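Local coordinates for phosphoinositide 3-kinase adapter protein 1 (Homo sapiens, PDB 5FOR), which links B-cell receptor and Toll-like receptor signalling to phosphoinositide 3-kinase by docking its regulatory subunit, its TIR domain being the part described here, at residues Ile11-Pro15 with Asp16-Trp20; Cys21-Leu24 with Gln25-Leu29; Pro83-Gln86 with Arg87-Pro91; Asp104-Glu107 with Phe108-Phe111; Cys123-Pro127 with Glu128-Ala132. One frame throughout, in Å; residues are numbered along the deposited sequence. Where two conformers were deposited one is given.

How the interactions relate
All five contacts are local: each joins adjacent segments within a turn or helix, and they follow in series along the chain, with no nesting or crossing. Interaction 1 turns the chain from strand 9-13 into helix 18-30, and interaction 2 continues along that helix, where C21 packs on Y13. Interaction 3 ends helix 82-88 on the far side of the chain's centre. Interaction 4 shapes the connection between strands 95-99 and 119-121 and meets interaction 3 through a probable hydrogen bond from Q86 to F111. Interaction 5 opens helix 127-134, which returns to the beginning: Y130 and V131 pack on L27, C123 lies against W20, and interactions 2 and 5 share the bound triiodobenzene dicarboxylic acid.

Interaction 1: Ile11-Pro15 with Asp16-Trp20; sequences IVYSP and DAEEW
The turn from strand 9-13 of the parallel TIR sheet into helix 18-30, in which Y13 at the strand's end meets E18 in the helix's first turn, illustrates how a strand-to-helix junction is fastened by backbone and side chain together. Two backbone bonds make the turn. A17 N, at the N-cap position, donates to S14 O at 2.9 Å, and E18 N donates to P15 O at 3.2 Å; in the second the donor stands well above the carbonyl plane. The methyl of A17 lies 3.8 Å from S14 O. Beside this turn E18 reaches back to the strand. Its CG is anti to the backbone N (chi1 -179°) and the chain then bends at chi2 (70°), which carries the carboxylate to the rim of the Y13 ring. OE1 sits at the ring edge, in its plane, 3.5 Å from Y13 CE2, while the carboxylate is turned almost perpendicular to the ring. The same OE1 forms a salt bridge with R43 of the adjacent strand 40-43. D16 points its acid elsewhere, to S69 OG and E71 N, and S14 OG bonds to L44 O. The aromatic rim, with its slightly positive hydrogens, probably suits a carboxylate oxygen, and the charge of E18 is probably balanced by its salt-bridge partner R43.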
# COMPACT_ATOMS: atom_id res chain seq x y z
N ILE A 11 -3.02 -0.55 -4.54
CA ILE A 11 -1.99 -1.44 -4.00
C ILE A 11 -0.63 -1.00 -4.55
O ILE A 11 -0.36 -1.10 -5.75
CB ILE A 11 -2.26 -2.91 -4.33
CG1 ILE A 11 -3.71 -3.28 -3.97
CG2 ILE A 11 -1.24 -3.82 -3.60
CD1 ILE A 11 -4.10 -4.69 -4.34
N VAL A 12 0.21 -0.49 -3.65
CA VAL A 12 1.58 -0.07 -3.95
C VAL A 12 2.58 -1.17 -3.55
O VAL A 12 2.60 -1.61 -2.41
CB VAL A 12 1.91 1.24 -3.22
CG1 VAL A 12 3.26 1.77 -3.65
CG2 VAL A 12 0.81 2.25 -3.49
N TYR A 13 3.38 -1.63 -4.49
CA TYR A 13 4.28 -2.74 -4.21
C TYR A 13 5.54 -2.69 -5.07
O TYR A 13 5.64 -1.93 -6.02
CB TYR A 13 3.56 -4.08 -4.43
CG TYR A 13 3.34 -4.39 -5.89
CD1 TYR A 13 2.46 -3.61 -6.65
CD2 TYR A 13 4.02 -5.42 -6.51
CE1 TYR A 13 2.26 -3.87 -8.00
CE2 TYR A 13 3.83 -5.68 -7.84
CZ TYR A 13 2.94 -4.91 -8.59
OH TYR A 13 2.75 -5.17 -9.92
N SER A 14 6.52 -3.49 -4.71
CA SER A 14 7.69 -3.65 -5.54
C SER A 14 7.72 -5.06 -6.11
O SER A 14 7.06 -5.95 -5.58
CB SER A 14 8.97 -3.34 -4.74
OG SER A 14 9.10 -1.95 -4.58
N PRO A 15 8.47 -5.26 -7.20
CA PRO A 15 8.47 -6.59 -7.85
C PRO A 15 8.78 -7.78 -6.94
O PRO A 15 8.27 -8.86 -7.23
CB PRO A 15 9.53 -6.44 -8.95
CG PRO A 15 9.61 -4.90 -9.23
CD PRO A 15 9.30 -4.26 -7.92
N ASP A 16 9.52 -7.62 -5.85
CA ASP A 16 9.76 -8.78 -4.98
C ASP A 16 8.51 -9.26 -4.22
O ASP A 16 8.51 -10.36 -3.68
CB ASP A 16 10.90 -8.50 -3.98
CG ASP A 16 10.63 -7.30 -3.08
OD1 ASP A 16 9.65 -6.56 -3.33
OD2 ASP A 16 11.42 -7.08 -2.12
N ALA A 17 7.45 -8.45 -4.21
CA ALA A 17 6.19 -8.79 -3.55
C ALA A 17 5.03 -8.90 -4.57
O ALA A 17 3.84 -8.81 -4.22
CB ALA A 17 5.86 -7.74 -2.46
N GLU A 18 5.41 -9.07 -5.83
CA GLU A 18 4.51 -9.29 -6.97
C GLU A 18 3.33 -10.26 -6.71
O GLU A 18 2.20 -9.98 -7.07
CB GLU A 18 5.34 -9.81 -8.15
CG GLU A 18 4.55 -10.06 -9.40
CD GLU A 18 4.09 -8.78 -10.02
OE1 GLU A 18 4.95 -7.91 -10.24
OE2 GLU A 18 2.87 -8.63 -10.27
N GLU A 19 3.63 -11.42 -6.14
CA GLU A 19 2.61 -12.42 -5.90
C GLU A 19 1.66 -12.03 -4.76
O GLU A 19 0.47 -12.35 -4.83
CB GLU A 19 3.27 -13.78 -5.62
CG GLU A 19 4.34 -14.08 -6.67
CD GLU A 19 5.07 -15.39 -6.45
OE1 GLU A 19 4.38 -16.41 -6.23
OE2 GLU A 19 6.32 -15.39 -6.53
N TRP A 20 2.16 -11.33 -3.74
CA TRP A 20 1.27 -10.81 -2.70
C TRP A 20 0.28 -9.85 -3.32
O TRP A 20 -0.86 -9.75 -2.89
CB TRP A 20 2.04 -10.12 -1.58
CG TRP A 20 2.33 -11.08 -0.51
CD1 TRP A 20 3.53 -11.67 -0.23
CD2 TRP A 20 1.37 -11.67 0.38
NE1 TRP A 20 3.39 -12.56 0.81
CE2 TRP A 20 2.08 -12.58 1.20
CE3 TRP A 20 -0.00 -11.50 0.57
CZ2 TRP A 20 1.45 -13.33 2.19
CZ3 TRP A 20 -0.63 -12.24 1.56
CH2 TRP A 20 0.10 -13.15 2.36

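Interaction 2: Cys21-Leu24 with Gln25-Leu29; sequences CQYL and QTLFL. With I3C (5-amino-2,4,6-triiodobenzene-1,3-dicarboxylic acid), chain C.
A backbone carbonyl lying against the face of a phenyl ring is the odd element of this helical stretch: L24 O stands 3.0 Å above the plane of the F28 ring, displaced toward its rim and 3.1 Å from F28 CG. The same oxygen accepts the helical bond from F28 N, so one residue meets the carbonyl with both its N-H and its ring. With chi1 at -72° and chi2 at only -17°, the ring lies across the carbonyl, and its far edge still reaches the aliphatic part of L24, with F28 CE2 4.0 Å from L24 CB. A second carbonyl, Y23 O, is also shared. It takes the regular bond from L27 N and, from the same face of its plane, a bond from T26 OG1 at 3.0 Å. The threonine hydroxyl lies between the backbone N and the carbonyl carbon (chi1 80°), folded back over the preceding turn, and this leaves T26 CG2 3.1 Å from Q22 O. L27 forms looser apolar contacts through CD2, to Y23 CE2 at 4.3 Å and to L24 CD2. Its other methyl, CD1, turns outward to the bound 5-amino-2,4,6-triiodobenzene-1,3-dicarboxylic acid, 3.4 Å from the carboxylate oxygen O12. Around the helix, C21 and L24 rest on I11 of strand 9-13 and on L67 of strand 63-68, whereas Y23 and L27 lean on P127, Y130 and V131 of helix 127-134; F28 reaches V134 of that helix and also the loop residues V34 and I39.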
# COMPACT_ATOMS: atom_id res chain seq x y z
N CYS A 21 0.74 -9.13 -4.33
CA CYS A 21 -0.09 -8.15 -4.95
C CYS A 21 -1.18 -8.86 -5.78
O CYS A 21 -2.32 -8.43 -5.78
CB CYS A 21 0.75 -7.18 -5.81
SG CYS A 21 -0.31 -6.06 -6.77
N GLN A 22 -0.85 -9.98 -6.43
CA GLN A 22 -1.84 -10.56 -7.33
C GLN A 22 -2.82 -11.26 -6.39
O GLN A 22 -4.02 -11.30 -6.64
CB GLN A 22 -1.33 -11.59 -8.34
CG GLN A 22 0.10 -11.93 -8.43
CD GLN A 22 0.53 -12.37 -9.82
OE1 GLN A 22 1.49 -13.17 -9.97
NE2 GLN A 22 0.09 -11.57 -10.81
N TYR A 23 -2.29 -11.82 -5.29
CA TYR A 23 -3.13 -12.48 -4.29
C TYR A 23 -4.23 -11.55 -3.78
O TYR A 23 -5.39 -11.96 -3.71
CB TYR A 23 -2.33 -12.99 -3.08
CG TYR A 23 -3.27 -13.48 -1.97
CD1 TYR A 23 -4.04 -14.62 -2.15
CD2 TYR A 23 -3.42 -12.78 -0.78
CE1 TYR A 23 -4.94 -15.06 -1.18
CE2 TYR A 23 -4.32 -13.22 0.21
CZ TYR A 23 -5.08 -14.36 -0.00
OH TYR A 23 -5.98 -14.83 0.95
N LEU A 24 -3.87 -10.32 -3.40
CA LEU A 24 -4.86 -9.39 -2.83
C LEU A 24 -5.84 -8.88 -3.85
O LEU A 24 -6.99 -8.66 -3.52
CB LEU A 24 -4.20 -8.19 -2.15
CG LEU A 24 -3.28 -8.58 -0.99
CD1 LEU A 24 -2.41 -7.39 -0.61
CD2 LEU A 24 -4.07 -9.14 0.20
N GLN A 25 -5.38 -8.69 -5.08
CA GLN A 25 -6.26 -8.32 -6.17
C GLN A 25 -7.39 -9.34 -6.27
O GLN A 25 -8.55 -8.97 -6.22
CB GLN A 25 -5.52 -8.26 -7.49
CG GLN A 25 -4.94 -6.94 -7.88
CD GLN A 25 -4.11 -7.07 -9.16
OE1 GLN A 25 -3.06 -7.73 -9.17
NE2 GLN A 25 -4.59 -6.46 -10.24
N THR A 26 -7.04 -10.63 -6.41
CA THR A 26 -8.05 -11.67 -6.59
C THR A 26 -8.93 -11.77 -5.36
O THR A 26 -10.12 -12.02 -5.47
CB THR A 26 -7.45 -13.08 -6.86
OG1 THR A 26 -7.04 -13.67 -5.62
CG2 THR A 26 -6.28 -13.00 -7.81
N LEU A 27 -8.36 -11.59 -4.19
CA LEU A 27 -9.17 -11.65 -3.00
C LEU A 27 -10.17 -10.48 -2.94
O LEU A 27 -11.33 -10.67 -2.59
CB LEU A 27 -8.28 -11.65 -1.76
CG LEU A 27 -9.01 -11.37 -0.47
CD1 LEU A 27 -9.82 -12.65 -0.13
CD2 LEU A 27 -8.00 -11.06 0.64
N PHE A 28 -9.71 -9.29 -3.30
CA PHE A 28 -10.53 -8.08 -3.21
C PHE A 28 -11.66 -8.09 -4.23
O PHE A 28 -12.71 -7.55 -3.98
CB PHE A 28 -9.68 -6.81 -3.39
CG PHE A 28 -8.79 -6.52 -2.23
CD1 PHE A 28 -9.03 -7.13 -1.00
CD2 PHE A 28 -7.71 -5.66 -2.36
CE1 PHE A 28 -8.19 -6.89 0.10
CE2 PHE A 28 -6.87 -5.41 -1.28
CZ PHE A 28 -7.11 -6.03 -0.05
N LEU A 29 -11.41 -8.70 -5.39
CA LEU A 29 -12.40 -8.83 -6.41
C LEU A 29 -13.38 -9.96 -6.13
O LEU A 29 -14.44 -10.04 -6.74
CB LEU A 29 -11.72 -9.06 -7.76
CG LEU A 29 -10.84 -7.90 -8.20
CD1 LEU A 29 -10.10 -8.31 -9.45
CD2 LEU A 29 -11.68 -6.62 -8.41
I3 I3C C . -18.74 -10.66 2.74
I2 I3C C . -16.28 -14.40 -1.52
I1 I3C C . -12.58 -12.39 2.61
O8 I3C C . -15.98 -9.46 3.86
O9 I3C C . -14.93 -11.14 4.81
C10 I3C C . -13.68 -13.84 0.23
N13 I3C C . -18.60 -12.66 0.01
C1 I3C C . -15.74 -11.52 2.59
C6 I3C C . -17.09 -11.65 1.94
C5 I3C C . -17.30 -12.49 0.72
C4 I3C C . -16.14 -13.21 0.18
C3 I3C C . -14.82 -13.08 0.80
C2 I3C C . -14.59 -12.27 2.00
C7 I3C C . -15.54 -10.66 3.83
O11 I3C C . -13.39 -14.92 0.79
O12 I3C C . -13.05 -13.38 -0.74

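Interaction 3: Pro83-Gln86 with Arg87-Pro91; sequences PLLQ and RAFHP
L85 and F89 make the dense half of this helix end, their side chains lying side by side and pointing the same way. L85 CB lies over one face of the F89 ring, and L85 CD2 approaches F89 CZ to 3.9 Å. The backbone brings them into this pairing, because F89 N donates to L85 O at 2.9 Å, and that oxygen also lies 3.3 Å from F89 CG. Both residues are buried, L85 on F58 of helix 52-60 and F89 on V64 and V66 of strand 63-68; the ring of F112 meets that of F89. Here helix 82-88 of the TIR fold stops. L84 O takes two bonds, a bent one from R87 N and a straighter one from A88 N at 2.9 Å, and F89 then leaves helical geometry as the centre of an inverse gamma turn, closed by a weak bond from H90 N to A88 O. The opposite character prevails on the outer side. A water donates to Q86 O at 2.8 Å and to F89 O at 2.9 Å, bridging two carbonyls across the helix end. R87, exposed, bends at chi2 and chi3, and its guanidinium leads away from the preceding turn. H90 is exposed too: its CB comes near Q86 O, at 3.6 Å, while the imidazole turns outward and has CB of the cis proline P91 over the centre of one face.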
# COMPACT_ATOMS: atom_id res chain seq x y z
N PRO A 83 9.22 12.61 -0.33
CA PRO A 83 8.18 13.62 -0.10
C PRO A 83 6.85 13.33 -0.79
O PRO A 83 5.80 13.73 -0.28
CB PRO A 83 8.81 14.91 -0.65
CG PRO A 83 10.26 14.69 -0.49
CD PRO A 83 10.48 13.24 -0.79
N LEU A 84 6.89 12.65 -1.94
CA LEU A 84 5.65 12.27 -2.60
C LEU A 84 4.96 11.19 -1.77
O LEU A 84 3.74 11.25 -1.56
CB LEU A 84 5.91 11.80 -4.04
CG LEU A 84 4.76 11.39 -4.99
CD1 LEU A 84 4.31 9.96 -4.77
CD2 LEU A 84 3.55 12.37 -5.01
N LEU A 85 5.73 10.23 -1.28
CA LEU A 85 5.16 9.16 -0.47
C LEU A 85 4.54 9.65 0.83
O LEU A 85 3.52 9.13 1.28
CB LEU A 85 6.19 8.07 -0.18
CG LEU A 85 6.92 7.40 -1.34
CD1 LEU A 85 7.93 6.43 -0.82
CD2 LEU A 85 5.93 6.69 -2.24
N GLN A 86 5.15 10.64 1.45
CA GLN A 86 4.53 11.17 2.66
C GLN A 86 3.15 11.79 2.37
O GLN A 86 2.27 11.71 3.23
CB GLN A 86 5.46 12.19 3.31
CG GLN A 86 6.73 11.55 3.79
CD GLN A 86 7.83 12.54 3.89
OE1 GLN A 86 7.73 13.64 3.33
NE2 GLN A 86 8.88 12.19 4.61
N ARG A 87 2.95 12.35 1.16
CA ARG A 87 1.77 13.21 0.90
C ARG A 87 0.74 12.15 0.44
O ARG A 87 -0.41 12.21 0.85
CB ARG A 87 1.99 14.38 -0.16
CG ARG A 87 0.76 15.44 -0.51
CD ARG A 87 0.52 16.57 0.59
NE ARG A 87 0.97 17.97 0.34
CZ ARG A 87 0.13 19.00 0.47
NH1 ARG A 87 -1.13 18.74 0.89
NH2 ARG A 87 0.51 20.28 0.32
N ALA A 88 1.18 11.09 -0.26
CA ALA A 88 0.32 9.97 -0.71
C ALA A 88 -0.22 9.07 0.42
O ALA A 88 -1.39 8.69 0.46
CB ALA A 88 1.07 9.09 -1.73
N PHE A 89 0.66 8.71 1.35
CA PHE A 89 0.32 7.77 2.42
C PHE A 89 -0.25 8.53 3.59
O PHE A 89 0.30 8.52 4.70
CB PHE A 89 1.54 6.97 2.86
CG PHE A 89 2.16 6.15 1.78
CD1 PHE A 89 1.49 5.92 0.58
CD2 PHE A 89 3.42 5.58 1.97
CE1 PHE A 89 2.08 5.15 -0.41
CE2 PHE A 89 4.00 4.81 1.00
CZ PHE A 89 3.33 4.59 -0.20
N HIS A 90 -1.36 9.21 3.32
CA HIS A 90 -1.95 10.15 4.24
C HIS A 90 -3.41 10.36 3.83
O HIS A 90 -3.71 10.27 2.64
CB HIS A 90 -1.19 11.46 4.22
CG HIS A 90 -1.77 12.50 5.11
ND1 HIS A 90 -1.47 12.57 6.46
CD2 HIS A 90 -2.66 13.49 4.87
CE1 HIS A 90 -2.14 13.58 7.00
NE2 HIS A 90 -2.87 14.14 6.06
N PRO A 91 -4.32 10.58 4.80
CA PRO A 91 -4.15 10.50 6.26
C PRO A 91 -4.04 9.05 6.78
O PRO A 91 -4.35 8.11 6.03
CB PRO A 91 -5.42 11.20 6.78
CG PRO A 91 -6.43 11.01 5.74
CD PRO A 91 -5.68 10.99 4.42
O HOH W 1 2.52 10.21 5.61

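Interaction 4: Asp104-Glu107 with Phe108-Phe111; sequences DSEE and FLDF
F108 has its CG beside the backbone N (chi1 -71°), which swings the ring back along the chain toward S105, while D104, with CG on the far side from its own N (chi1 -175°), sends its carboxylate to the same place. The ring thus receives the preceding backbone at its rim. S105 N lies in the ring plane at the edge, 3.6 Å from F108 CD2, and S105 CB is 3.9 Å from the same carbon. D104 OD1 comes within 4.0 Å of F108 CD2, its carboxylate inclined 28° to the ring. That oxygen is already engaged, by S105 N at 2.6 Å from above the carboxylate plane and by W115 NE1, whose indole stacks on F108. Replacing F108 by an alanine would remove the ring and is likely to leave the W115 indole without its stacking partner and a gap beside S105. Further along, L109 runs alongside E106, with L109 CD1 3.8 Å from E106 OE1, and F111 presents an edge to E107 O, 3.5 Å from F111 CD1. The backbone is wound by a succession of bonds spanning three residues. The first, F108 N to S105 O, is weak; L109 N to E106 O and D110 N to E107 O (3.0 Å) are firmer. A weak bond from E107 N to S105 OG makes an ST turn at the start. Such short helical turns, pinned by an aromatic pair, serve here as the connection between strands 95-99 and 119-121, where TIR domains commonly carry their fourth helix.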
# COMPACT_ATOMS: atom_id res chain seq x y z
N ASP A 104 8.43 -4.94 11.52
CA ASP A 104 8.04 -3.56 11.82
C ASP A 104 9.15 -2.93 12.68
O ASP A 104 9.90 -3.65 13.32
CB ASP A 104 6.69 -3.49 12.56
CG ASP A 104 6.20 -2.05 12.79
OD1 ASP A 104 6.75 -1.10 12.19
OD2 ASP A 104 5.25 -1.86 13.58
N SER A 105 9.25 -1.61 12.69
CA SER A 105 10.35 -0.95 13.38
C SER A 105 10.10 0.54 13.69
O SER A 105 9.34 1.22 13.01
CB SER A 105 11.64 -1.07 12.56
OG SER A 105 12.70 -0.42 13.23
N GLU A 106 10.77 1.02 14.74
CA GLU A 106 10.66 2.40 15.19
C GLU A 106 11.29 3.37 14.20
O GLU A 106 10.88 4.53 14.12
CB GLU A 106 11.32 2.55 16.56
CG GLU A 106 10.66 1.72 17.65
CD GLU A 106 9.85 2.57 18.60
OE1 GLU A 106 8.70 2.92 18.27
OE2 GLU A 106 10.37 2.90 19.69
N GLU A 107 12.28 2.89 13.44
CA GLU A 107 12.91 3.70 12.39
C GLU A 107 11.93 4.24 11.33
O GLU A 107 12.19 5.29 10.74
CB GLU A 107 13.98 2.93 11.64
CG GLU A 107 14.98 2.16 12.44
CD GLU A 107 16.01 1.56 11.51
OE1 GLU A 107 16.74 2.35 10.87
OE2 GLU A 107 16.07 0.32 11.40
N PHE A 108 10.85 3.50 11.06
CA PHE A 108 9.89 3.93 10.05
C PHE A 108 9.22 5.26 10.44
O PHE A 108 8.80 6.03 9.56
CB PHE A 108 8.84 2.84 9.79
CG PHE A 108 9.39 1.64 9.05
CD1 PHE A 108 9.88 1.78 7.76
CD2 PHE A 108 9.43 0.38 9.66
CE1 PHE A 108 10.41 0.69 7.08
CE2 PHE A 108 9.96 -0.71 8.99
CZ PHE A 108 10.45 -0.55 7.68
N LEU A 109 9.17 5.56 11.73
CA LEU A 109 8.62 6.82 12.23
C LEU A 109 9.41 8.04 11.72
O LEU A 109 8.88 9.15 11.69
CB LEU A 109 8.60 6.83 13.76
CG LEU A 109 7.60 5.84 14.35
CD1 LEU A 109 7.76 5.75 15.86
CD2 LEU A 109 6.18 6.24 13.98
N ASP A 110 10.66 7.83 11.33
CA ASP A 110 11.48 8.88 10.73
C ASP A 110 11.07 9.18 9.30
O ASP A 110 11.28 10.29 8.81
CB ASP A 110 12.96 8.50 10.75
CG ASP A 110 13.53 8.47 12.14
OD1 ASP A 110 12.93 9.10 13.03
OD2 ASP A 110 14.56 7.80 12.35
N PHE A 111 10.49 8.20 8.62
CA PHE A 111 10.04 8.39 7.24
C PHE A 111 8.58 8.79 7.20
O PHE A 111 8.20 9.66 6.44
CB PHE A 111 10.30 7.13 6.42
CG PHE A 111 11.75 6.78 6.31
CD1 PHE A 111 12.38 6.07 7.32
CD2 PHE A 111 12.50 7.19 5.22
CE1 PHE A 111 13.74 5.76 7.24
CE2 PHE A 111 13.85 6.87 5.13
CZ PHE A 111 14.48 6.16 6.14

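Interaction 5: Cys123-Pro127 with Glu128-Ala132; sequences CDDEP and ETYVA. With I3C (5-amino-2,4,6-triiodobenzene-1,3-dicarboxylic acid), chain C.
The chain enters helix 127-134 through the N-cap residue E126, whose carbonyl oxygen takes weak bonds from both T129 N (2.8 Å) and Y130 N, before V131 N and P127 O, at 3.2 Å and with the donor in the carbonyl plane, set the regular pattern. The Y130 ring meets the loop from the helix side. A chi1 of -64°, which sets CG opposite the carbonyl carbon, lays the ring under the incoming loop; E126 O stands 4.0 Å above one face, toward the rim, and D125 CB touches Y130 CE1 at 3.5 Å. The phenol oxygen is hydrogen-bonded to T122 O, and D125 OD2 takes T122 N, so Y130 from the helix and D125 from the loop both hold to T122, just past strand 119-121. A leucine in place of Y130 would probably leave T122 O without this partner and open a gap between loop and helix. On the outer side E126 and E128 run alongside each other with their carboxylates nearly parallel, E126 OE1 being 3.8 Å from E128 OE2; the nearby helix N terminus may soften that repulsion. T129 CG2 lies 3.9 Å from D125 CG. V131 turns CG2 to the bound triiodobenzene dicarboxylic acid, 3.3 Å from its oxygen O9, with iodine I1 also close. The whole is the first turn of a helix, with E126 at the N-cap position and a proline following it, packed through Y130 on W20 and L27 of helix 18-30. The bound compound sits where L27 meets P127 and V131, together with residues 30-33.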
# COMPACT_ATOMS: atom_id res chain seq x y z
N CYS A 123 1.53 -11.66 6.92
CA CYS A 123 1.48 -12.80 6.01
C CYS A 123 0.72 -14.00 6.53
O CYS A 123 0.40 -14.90 5.75
CB CYS A 123 2.91 -13.25 5.65
SG CYS A 123 3.78 -12.09 4.53
N ASP A 124 0.39 -14.01 7.82
CA ASP A 124 -0.34 -15.14 8.39
C ASP A 124 -1.73 -14.74 8.88
O ASP A 124 -2.35 -15.47 9.65
CB ASP A 124 0.46 -15.76 9.53
CG ASP A 124 1.81 -16.25 9.07
OD1 ASP A 124 1.88 -17.35 8.48
OD2 ASP A 124 2.81 -15.54 9.26
N ASP A 125 -2.23 -13.59 8.44
CA ASP A 125 -3.56 -13.13 8.84
C ASP A 125 -4.62 -13.90 8.07
O ASP A 125 -4.38 -14.35 6.95
CB ASP A 125 -3.73 -11.63 8.57
CG ASP A 125 -3.26 -10.78 9.72
OD1 ASP A 125 -3.53 -11.15 10.88
OD2 ASP A 125 -2.61 -9.74 9.47
N GLU A 126 -5.79 -14.06 8.66
CA GLU A 126 -6.91 -14.62 7.91
C GLU A 126 -7.35 -13.65 6.78
O GLU A 126 -7.31 -12.44 6.95
CB GLU A 126 -8.07 -14.92 8.87
CG GLU A 126 -7.83 -16.11 9.78
CD GLU A 126 -7.31 -17.31 9.01
OE1 GLU A 126 -8.13 -17.96 8.32
OE2 GLU A 126 -6.09 -17.61 9.09
N PRO A 127 -7.75 -14.20 5.63
CA PRO A 127 -8.28 -13.39 4.52
C PRO A 127 -9.36 -12.40 4.96
O PRO A 127 -9.40 -11.29 4.43
CB PRO A 127 -8.86 -14.43 3.54
CG PRO A 127 -8.19 -15.69 3.87
CD PRO A 127 -7.73 -15.64 5.31
N GLU A 128 -10.21 -12.80 5.91
CA GLU A 128 -11.27 -11.91 6.39
C GLU A 128 -10.64 -10.69 7.06
O GLU A 128 -11.22 -9.61 7.03
CB GLU A 128 -12.22 -12.62 7.37
CG GLU A 128 -11.62 -13.83 8.09
CD GLU A 128 -11.92 -15.14 7.39
OE1 GLU A 128 -13.12 -15.45 7.24
OE2 GLU A 128 -10.98 -15.87 7.01
N THR A 129 -9.47 -10.87 7.66
CA THR A 129 -8.76 -9.73 8.24
C THR A 129 -8.30 -8.74 7.16
O THR A 129 -8.45 -7.53 7.31
CB THR A 129 -7.58 -10.22 9.08
OG1 THR A 129 -8.08 -11.09 10.11
CG2 THR A 129 -6.79 -9.04 9.70
N TYR A 130 -7.79 -9.26 6.05
CA TYR A 130 -7.31 -8.41 4.96
C TYR A 130 -8.43 -7.52 4.42
O TYR A 130 -8.26 -6.30 4.27
CB TYR A 130 -6.74 -9.25 3.83
CG TYR A 130 -5.52 -10.05 4.19
CD1 TYR A 130 -4.55 -9.54 5.04
CD2 TYR A 130 -5.32 -11.32 3.67
CE1 TYR A 130 -3.41 -10.27 5.38
CE2 TYR A 130 -4.19 -12.07 4.01
CZ TYR A 130 -3.24 -11.53 4.86
OH TYR A 130 -2.10 -12.24 5.19
N VAL A 131 -9.58 -8.13 4.14
CA VAL A 131 -10.71 -7.41 3.57
C VAL A 131 -11.35 -6.45 4.57
O VAL A 131 -11.71 -5.32 4.20
CB VAL A 131 -11.79 -8.39 3.02
CG1 VAL A 131 -11.25 -9.19 1.85
CG2 VAL A 131 -12.26 -9.31 4.13
N ALA A 132 -11.50 -6.87 5.82
CA ALA A 132 -12.02 -5.98 6.87
C ALA A 132 -11.16 -4.73 6.98
O ALA A 132 -11.69 -3.65 7.21
CB ALA A 132 -12.11 -6.69 8.22
I3 I3C C . -18.74 -10.66 2.74
I2 I3C C . -16.28 -14.40 -1.52
I1 I3C C . -12.58 -12.39 2.61
O8 I3C C . -15.98 -9.46 3.86
O9 I3C C . -14.93 -11.14 4.81
C10 I3C C . -13.68 -13.84 0.23
N13 I3C C . -18.60 -12.66 0.01
C1 I3C C . -15.74 -11.52 2.59
C6 I3C C . -17.09 -11.65 1.94
C5 I3C C . -17.30 -12.49 0.72
C4 I3C C . -16.14 -13.21 0.18
C3 I3C C . -14.82 -13.08 0.80
C2 I3C C . -14.59 -12.27 2.00
C7 I3C C . -15.54 -10.66 3.83
O11 I3C C . -13.39 -14.92 0.79
O12 I3C C . -13.05 -13.38 -0.74